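Long-range contact in Csc2 (Thermofilum pendens, PDB 4TXD), which probably binds CRISPR RNA as the Cas7-family subunit of a type I-D interference complex, and carries a bound zinc ion: residues Q206-T218 and S223-V235. Sequence-based numbering, arbitrary orientation.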
ATOM      1  N   GLN A 206      -7.958  17.160  12.314  1.00 22.40           N
ATOM      2  CA  GLN A 206      -8.175  18.598  12.422  1.00 25.82           C
ATOM      3  C   GLN A 206      -8.264  19.207  11.039  1.00 24.22           C
ATOM      4  O   GLN A 206      -7.644  18.709  10.085  1.00 20.20           O
ATOM      5  CB  GLN A 206      -7.040  19.274  13.210  1.00 21.82           C
ATOM      6  CG  GLN A 206      -6.846  18.759  14.627  1.00 23.08           C
ATOM      7  CD  GLN A 206      -5.517  19.193  15.207  1.00 27.77           C
ATOM      8  OE1 GLN A 206      -4.458  18.933  14.625  1.00 27.32           O
ATOM      9  NE2 GLN A 206      -5.560  19.863  16.352  1.00 28.96           N
ATOM     10  N   ARG A 207      -9.019  20.296  10.950  1.00 19.63           N
ATOM     11  CA  ARG A 207      -9.153  21.065   9.724  1.00 25.30           C
ATOM     12  C   ARG A 207      -8.061  22.122   9.677  1.00 25.95           C
ATOM     13  O   ARG A 207      -8.301  23.281  10.012  1.00 33.76           O
ATOM     14  CB  ARG A 207     -10.539  21.718   9.654  1.00 19.85           C
ATOM     15  CG  ARG A 207     -10.852  22.448   8.353  1.00 25.18           C
ATOM     16  CD  ARG A 207     -12.289  23.029   8.396  1.00 32.34           C
ATOM     17  NE  ARG A 207     -12.832  23.349   7.067  1.00 39.71           N
ATOM     18  CZ  ARG A 207     -12.480  24.419   6.363  1.00 37.90           C
ATOM     19  NH1 ARG A 207     -11.575  25.257   6.851  1.00 40.75           N
ATOM     20  NH2 ARG A 207     -13.014  24.648   5.172  1.00 29.73           N
ATOM     21  N   ARG A 208      -6.853  21.725   9.300  1.00 19.50           N
ATOM     22  CA  ARG A 208      -5.738  22.663   9.325  1.00 23.93           C
ATOM     23  C   ARG A 208      -5.281  22.891   7.897  1.00 18.12           C
ATOM     24  O   ARG A 208      -4.352  22.232   7.412  1.00 20.88           O
ATOM     25  CB  ARG A 208      -4.599  22.144  10.223  1.00 27.81           C
ATOM     26  CG  ARG A 208      -4.940  22.236  11.723  1.00 26.77           C
ATOM     27  CD  ARG A 208      -3.996  21.417  12.591  1.00 38.78           C
ATOM     28  NE  ARG A 208      -2.594  21.821  12.451  1.00 41.05           N
ATOM     29  CZ  ARG A 208      -1.584  21.231  13.086  1.00 49.54           C
ATOM     30  NH1 ARG A 208      -1.814  20.217  13.925  1.00 35.37           N
ATOM     31  NH2 ARG A 208      -0.343  21.663  12.896  1.00 48.53           N
ATOM     32  N   ILE A 209      -6.012  23.768   7.206  1.00 20.42           N
ATOM     33  CA  ILE A 209      -5.747  24.036   5.797  1.00 19.32           C
ATOM     34  C   ILE A 209      -5.655  25.530   5.538  1.00 21.44           C
ATOM     35  O   ILE A 209      -6.214  26.358   6.274  1.00 21.90           O
ATOM     36  CB  ILE A 209      -6.817  23.417   4.869  1.00 19.51           C
ATOM     37  CG1 ILE A 209      -8.173  24.121   5.035  1.00 22.61           C
ATOM     38  CG2 ILE A 209      -6.932  21.899   5.107  1.00 20.46           C
ATOM     39  CD1 ILE A 209      -9.191  23.777   3.926  1.00 21.85           C
ATOM     40  N   THR A 210      -4.918  25.881   4.494  1.00 21.01           N
ATOM     41  CA  THR A 210      -4.797  27.280   4.118  1.00 20.09           C
ATOM     42  C   THR A 210      -6.166  27.824   3.696  1.00 22.52           C
ATOM     43  O   THR A 210      -6.856  27.215   2.874  1.00 21.87           O
ATOM     44  CB  THR A 210      -3.793  27.477   2.975  1.00 24.59           C
ATOM     45  OG1 THR A 210      -2.500  26.997   3.377  1.00 24.79           O
ATOM     46  CG2 THR A 210      -3.686  28.964   2.635  1.00 33.69           C
ATOM     47  N   PRO A 211      -6.588  28.949   4.291  1.00 25.77           N
ATOM     48  CA  PRO A 211      -7.824  29.597   3.823  1.00 28.14           C
ATOM     49  C   PRO A 211      -7.635  30.075   2.389  1.00 41.67           C
ATOM     50  O   PRO A 211      -6.759  30.899   2.145  1.00 36.63           O
ATOM     51  CB  PRO A 211      -8.003  30.778   4.787  1.00 34.05           C
ATOM     52  CG  PRO A 211      -7.149  30.448   5.971  1.00 36.86           C
ATOM     53  CD  PRO A 211      -5.993  29.647   5.442  1.00 31.33           C
ATOM     54  N   GLU A 212      -8.421  29.541   1.458  1.00 52.62           N
ATOM     55  CA  GLU A 212      -8.181  29.755   0.032  1.00 49.15           C
ATOM     56  C   GLU A 212      -9.475  29.909  -0.747  1.00 55.61           C
ATOM     57  O   GLU A 212     -10.319  29.021  -0.730  1.00 36.14           O
ATOM     58  CB  GLU A 212      -7.388  28.590  -0.560  1.00 39.38           C
ATOM     59  CG  GLU A 212      -7.159  28.740  -2.053  1.00 55.70           C
ATOM     60  CD  GLU A 212      -6.639  30.129  -2.407  1.00 67.99           C
ATOM     61  OE1 GLU A 212      -7.411  30.930  -2.974  1.00 48.93           O
ATOM     62  OE2 GLU A 212      -5.460  30.420  -2.111  1.00 64.01           O
ATOM     63  N   THR A 213      -9.590  30.997  -1.488  1.00 42.22           N
ATOM     64  CA  THR A 213     -10.836  31.315  -2.113  1.00 45.07           C
ATOM     65  C   THR A 213     -10.709  31.356  -3.635  1.00 52.04           C
ATOM     66  O   THR A 213     -11.701  31.417  -4.354  1.00 44.36           O
ATOM     67  CB  THR A 213     -11.421  32.566  -1.429  1.00 41.37           C
ATOM     68  OG1 THR A 213     -12.556  32.181  -0.684  1.00 55.69           O
ATOM     69  CG2 THR A 213     -11.759  33.663  -2.347  1.00 53.65           C
ATOM     70  N   HIS A 214      -9.474  31.269  -4.079  1.00 45.05           N
ATOM     71  CA  HIS A 214      -9.120  31.410  -5.475  1.00 52.89           C
ATOM     72  C   HIS A 214      -8.731  30.169  -6.263  1.00 43.01           C
ATOM     73  O   HIS A 214      -8.061  30.293  -7.259  1.00 39.41           O
ATOM     74  CB  HIS A 214      -8.024  32.445  -5.626  1.00 52.25           C
ATOM     75  CG  HIS A 214      -8.379  33.763  -5.047  1.00 64.10           C
ATOM     76  ND1 HIS A 214      -9.644  34.287  -5.130  1.00 65.79           N
ATOM     77  CD2 HIS A 214      -7.647  34.649  -4.347  1.00 71.72           C
ATOM     78  CE1 HIS A 214      -9.674  35.454  -4.522  1.00 77.25           C
ATOM     79  NE2 HIS A 214      -8.473  35.693  -4.036  1.00 91.05           N
ATOM     80  N   ASN A 215      -9.159  28.998  -5.838  1.00 23.37           N
ATOM     81  CA  ASN A 215      -9.113  27.867  -6.710  1.00 23.60           C
ATOM     82  C   ASN A 215     -10.092  28.147  -7.851  1.00 24.26           C
ATOM     83  O   ASN A 215     -11.051  28.824  -7.669  1.00 24.65           O
ATOM     84  CB  ASN A 215      -9.555  26.603  -6.008  1.00 21.01           C
ATOM     85  CG  ASN A 215      -8.512  26.052  -5.070  1.00 25.81           C
ATOM     86  OD1 ASN A 215      -7.347  26.234  -5.247  1.00 24.03           O
ATOM     87  ND2 ASN A 215      -8.966  25.362  -4.081  1.00 23.56           N
ATOM     88  N   LYS A 216      -9.846  27.565  -8.995  1.00 22.00           N
ATOM     89  CA  LYS A 216     -10.746  27.693 -10.107  1.00 26.14           C
ATOM     90  C   LYS A 216     -10.714  26.441 -10.947  1.00 27.31           C
ATOM     91  O   LYS A 216      -9.679  25.943 -11.218  1.00 27.11           O
ATOM     92  CB  LYS A 216     -10.359  28.902 -10.941  1.00 28.17           C
ATOM     93  CG  LYS A 216     -11.343  29.258 -12.019  1.00 35.07           C
ATOM     94  CD  LYS A 216     -10.935  30.521 -12.748  1.00 34.90           C
ATOM     95  CE  LYS A 216     -11.890  30.823 -13.865  1.00 52.10           C
ATOM     96  NZ  LYS A 216     -11.414  31.917 -14.739  1.00 70.48           N
ATOM     97  N   VAL A 217     -11.872  25.939 -11.318  1.00 21.66           N
ATOM     98  CA  VAL A 217     -11.958  24.843 -12.272  1.00 24.33           C
ATOM     99  C   VAL A 217     -12.967  25.216 -13.348  1.00 23.20           C
ATOM    100  O   VAL A 217     -13.979  25.869 -13.081  1.00 23.85           O
ATOM    101  CB  VAL A 217     -12.367  23.485 -11.632  1.00 26.77           C
ATOM    102  CG1 VAL A 217     -11.297  22.989 -10.650  1.00 27.80           C
ATOM    103  CG2 VAL A 217     -13.687  23.594 -10.934  1.00 27.80           C
ATOM    104  N   THR A 218     -12.679  24.797 -14.566  1.00 24.73           N
ATOM    105  CA  THR A 218     -13.542  25.106 -15.695  1.00 29.89           C
ATOM    106  C   THR A 218     -13.739  23.870 -16.547  1.00 30.90           C
ATOM    107  O   THR A 218     -12.886  22.975 -16.584  1.00 27.80           O
ATOM    108  CB  THR A 218     -12.961  26.209 -16.587  1.00 27.32           C
ATOM    109  OG1 THR A 218     -11.782  25.705 -17.225  1.00 34.56           O
ATOM    110  CG2 THR A 218     -12.628  27.460 -15.794  1.00 24.63           C
ATOM    111  N   SER A 223     -17.710  27.426 -15.114  1.00 24.25           N
ATOM    112  CA  SER A 223     -16.602  27.697 -14.251  1.00 24.76           C
ATOM    113  C   SER A 223     -17.044  27.688 -12.782  1.00 24.12           C
ATOM    114  O   SER A 223     -18.164  27.914 -12.473  1.00 22.24           O
ATOM    115  CB  SER A 223     -15.969  29.027 -14.604  1.00 21.92           C
ATOM    116  OG  SER A 223     -16.836  30.052 -14.323  1.00 28.69           O
ATOM    117  N   MET A 224     -16.100  27.414 -11.908  1.00 22.55           N
ATOM    118  CA  MET A 224     -16.360  27.353 -10.518  1.00 21.23           C
ATOM    119  C   MET A 224     -15.137  27.879  -9.762  1.00 20.13           C
ATOM    120  O   MET A 224     -14.049  27.535 -10.017  1.00 20.02           O
ATOM    121  CB  MET A 224     -16.701  25.915 -10.132  1.00 21.84           C
ATOM    122  CG  MET A 224     -16.683  25.599  -8.671  1.00 27.35           C
ATOM    123  SD  MET A 224     -17.440  24.049  -8.192  1.00 24.01           S
ATOM    124  CE  MET A 224     -16.686  22.900  -9.270  1.00 21.43           C
ATOM    125  N   THR A 225     -15.392  28.766  -8.856  1.00 23.40           N
ATOM    126  CA  THR A 225     -14.522  29.308  -7.779  0.67 25.20           C
ATOM    127  C   THR A 225     -15.164  29.392  -6.241  1.00 27.81           C
ATOM    128  O   THR A 225     -16.321  29.144  -6.186  1.00 22.34           O
ATOM    129  CB  THR A 225     -13.996  30.714  -8.170  0.67 30.61           C
ATOM    130  OG1 THR A 225     -15.087  31.652  -8.180  0.67 23.28           O
ATOM    131  CG2 THR A 225     -13.316  30.700  -9.524  0.67 34.68           C
ATOM    132  N   GLY A 226     -14.459  29.911  -5.285  1.00 22.76           N
ATOM    133  CA  GLY A 226     -15.025  30.141  -4.005  1.00 24.72           C
ATOM    134  C   GLY A 226     -14.305  29.365  -2.934  1.00 26.62           C
ATOM    135  O   GLY A 226     -13.600  28.445  -3.180  1.00 23.32           O
ATOM    136  N   GLN A 227     -14.521  29.820  -1.734  1.00 26.78           N
ATOM    137  CA  GLN A 227     -14.024  29.170  -0.517  1.00 25.50           C
ATOM    138  C   GLN A 227     -14.295  27.659  -0.465  1.00 28.50           C
ATOM    139  O   GLN A 227     -13.444  26.884  -0.008  1.00 24.66           O
ATOM    140  CB  GLN A 227     -14.648  29.843   0.718  1.00 33.81           C
ATOM    141  CG  GLN A 227     -14.289  29.200   2.069  1.00 56.87           C
ATOM    142  CD  GLN A 227     -15.248  28.083   2.500  1.00 72.17           C
ATOM    143  OE1 GLN A 227     -16.466  28.190   2.322  1.00 72.26           O
ATOM    144  NE2 GLN A 227     -14.694  27.003   3.066  1.00 44.81           N
ATOM    145  N   ALA A 228     -15.472  27.235  -0.923  1.00 25.12           N
ATOM    146  CA  ALA A 228     -15.866  25.836  -0.787  1.00 26.02           C
ATOM    147  C   ALA A 228     -15.370  24.948  -1.931  1.00 22.52           C
ATOM    148  O   ALA A 228     -15.703  23.753  -1.999  1.00 23.05           O
ATOM    149  CB  ALA A 228     -17.390  25.732  -0.655  1.00 19.61           C
ATOM    150  N   LEU A 229     -14.563  25.495  -2.814  1.00 20.91           N
ATOM    151  CA  LEU A 229     -13.960  24.699  -3.859  1.00 22.35           C
ATOM    152  C   LEU A 229     -12.657  24.066  -3.382  1.00 23.72           C
ATOM    153  O   LEU A 229     -11.724  24.751  -3.072  1.00 18.41           O
ATOM    154  CB  LEU A 229     -13.717  25.514  -5.112  1.00 22.32           C
ATOM    155  CG  LEU A 229     -12.964  24.842  -6.234  1.00 22.05           C
ATOM    156  CD1 LEU A 229     -13.672  23.601  -6.704  1.00 20.71           C
ATOM    157  CD2 LEU A 229     -12.660  25.783  -7.374  1.00 21.34           C
ATOM    158  N   PHE A 230     -12.640  22.749  -3.324  1.00 20.39           N
ATOM    159  CA  PHE A 230     -11.492  22.045  -2.751  1.00 22.81           C
ATOM    160  C   PHE A 230     -10.736  21.236  -3.796  1.00 20.63           C
ATOM    161  O   PHE A 230     -10.144  20.206  -3.489  1.00 22.01           O
ATOM    162  CB  PHE A 230     -11.956  21.148  -1.588  1.00 17.88           C
ATOM    163  CG  PHE A 230     -12.580  21.917  -0.456  1.00 20.22           C
ATOM    164  CD1 PHE A 230     -11.862  22.904   0.206  1.00 22.53           C
ATOM    165  CD2 PHE A 230     -13.886  21.661  -0.052  1.00 24.98           C
ATOM    166  CE1 PHE A 230     -12.430  23.629   1.254  1.00 31.01           C
ATOM    167  CE2 PHE A 230     -14.453  22.376   0.991  1.00 25.08           C
ATOM    168  CZ  PHE A 230     -13.731  23.361   1.644  1.00 26.84           C
ATOM    169  N   SER A 231     -10.761  21.702  -5.042  1.00 20.10           N
ATOM    170  CA  SER A 231      -9.959  21.087  -6.096  1.00 20.36           C
ATOM    171  C   SER A 231      -8.474  21.032  -5.685  1.00 19.27           C
ATOM    172  O   SER A 231      -7.745  20.106  -6.036  1.00 20.29           O
ATOM    173  CB  SER A 231     -10.118  21.865  -7.399  1.00 20.85           C
ATOM    174  OG  SER A 231      -9.862  23.240  -7.161  1.00 21.92           O
ATOM    175  N   GLU A 232      -8.046  22.012  -4.917  1.00 17.97           N
ATOM    176  CA  GLU A 232      -6.714  22.036  -4.351  1.00 21.42           C
ATOM    177  C   GLU A 232      -6.750  22.452  -2.874  1.00 20.48           C
ATOM    178  O   GLU A 232      -7.411  23.351  -2.523  1.00 23.01           O
ATOM    179  CB  GLU A 232      -5.771  22.936  -5.145  1.00 18.38           C
ATOM    180  CG  GLU A 232      -4.412  23.041  -4.532  1.00 24.63           C
ATOM    181  CD  GLU A 232      -3.341  23.591  -5.460  1.00 47.26           C
ATOM    182  OE1 GLU A 232      -3.431  23.451  -6.661  1.00 37.04           O
ATOM    183  OE2 GLU A 232      -2.394  24.164  -4.953  1.00 41.92           O
ATOM    184  N   VAL A 233      -6.041  21.718  -2.052  1.00 18.83           N
ATOM    185  CA  VAL A 233      -6.008  21.941  -0.637  1.00 19.01           C
ATOM    186  C   VAL A 233      -4.587  21.932  -0.118  1.00 16.21           C
ATOM    187  O   VAL A 233      -3.852  21.080  -0.430  1.00 19.40           O
ATOM    188  CB  VAL A 233      -6.798  20.865   0.110  1.00 18.47           C
ATOM    189  CG1 VAL A 233      -6.709  21.069   1.588  1.00 20.20           C
ATOM    190  CG2 VAL A 233      -8.236  20.858  -0.324  1.00 18.52           C
ATOM    191  N   HIS A 234      -4.260  22.902   0.704  1.00 17.55           N
ATOM    192  CA  HIS A 234      -2.957  22.954   1.316  1.00 20.40           C
ATOM    193  C   HIS A 234      -3.060  22.614   2.780  1.00 21.10           C
ATOM    194  O   HIS A 234      -3.550  23.383   3.536  1.00 20.09           O
ATOM    195  CB  HIS A 234      -2.322  24.320   1.133  1.00 20.39           C
ATOM    196  CG  HIS A 234      -2.108  24.689  -0.292  1.00 27.79           C
ATOM    197  ND1 HIS A 234      -1.723  25.941  -0.695  1.00 30.07           N
ATOM    198  CD2 HIS A 234      -2.233  23.961  -1.412  1.00 27.04           C
ATOM    199  CE1 HIS A 234      -1.613  25.960  -2.003  1.00 36.74           C
ATOM    200  NE2 HIS A 234      -1.915  24.771  -2.461  1.00 27.91           N
ATOM    201  N   VAL A 235      -2.609  21.428   3.123  1.00 19.62           N
ATOM    202  CA  VAL A 235      -2.688  20.915   4.488  1.00 18.74           C
ATOM    203  C   VAL A 235      -1.465  21.394   5.289  1.00 22.36           C
ATOM    204  O   VAL A 235      -0.328  21.300   4.814  1.00 20.45           O
ATOM    205  CB  VAL A 235      -2.754  19.379   4.488  1.00 20.23           C
ATOM    206  CG1 VAL A 235      -2.916  18.841   5.901  1.00 20.22           C
ATOM    207  CG2 VAL A 235      -3.907  18.902   3.586  1.00 17.86           C
TER
HETATM  208  O   HOH W   1      -6.282  25.009   1.236  1.00 20.56           O
HETATM  209  O   HOH W   2     -10.881  26.351  -0.636  1.00 19.22           O
HETATM  210  O   HOH W   3      -7.970  24.047  -8.926  1.00 37.96           O
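N215 sends its amide between the carbonyls of L229 and E232, and ND2 gives a hydrogen bond to each, at 3.0 Å from L229 O and 3.0 Å from E232 O. The bond to E232 O lies in the carbonyl plane on a lone pair, whereas ND2 stands above the carbonyl plane of L229. With CG anti to the carbonyl carbon (chi1 -76°), the amide is carried to both acceptors; CB packs separately on buried L229 CD2 at 3.5 Å. Asparagine suits this place because one NH2 donates twice; an alanine here would remove both donors and probably leave the 229-232 backbone less firmly tied. G226, whose backbone angles demand glycine, gives its N to T213 O. Two residues on from N215, V217 pairs with M224 in the antiparallel hairpin 217-219/222-224; the contact's centre lies about 28 Å from that of the RRM-like Cas7 chain. Branched V217 and flexible M224 mesh, CG2 3.5 Å from CE. Apolar I209 CG2 likewise meets V233 CG1 at 3.6 Å, and T210 N bonds to H234 O. The exposed hairpin end is looser, T218 CG2 lying 3.9 Å from S223 CB. R207, also exposed, is long enough to salt-bridge E88 while NH2 reaches F230 CZ at 3.8 Å.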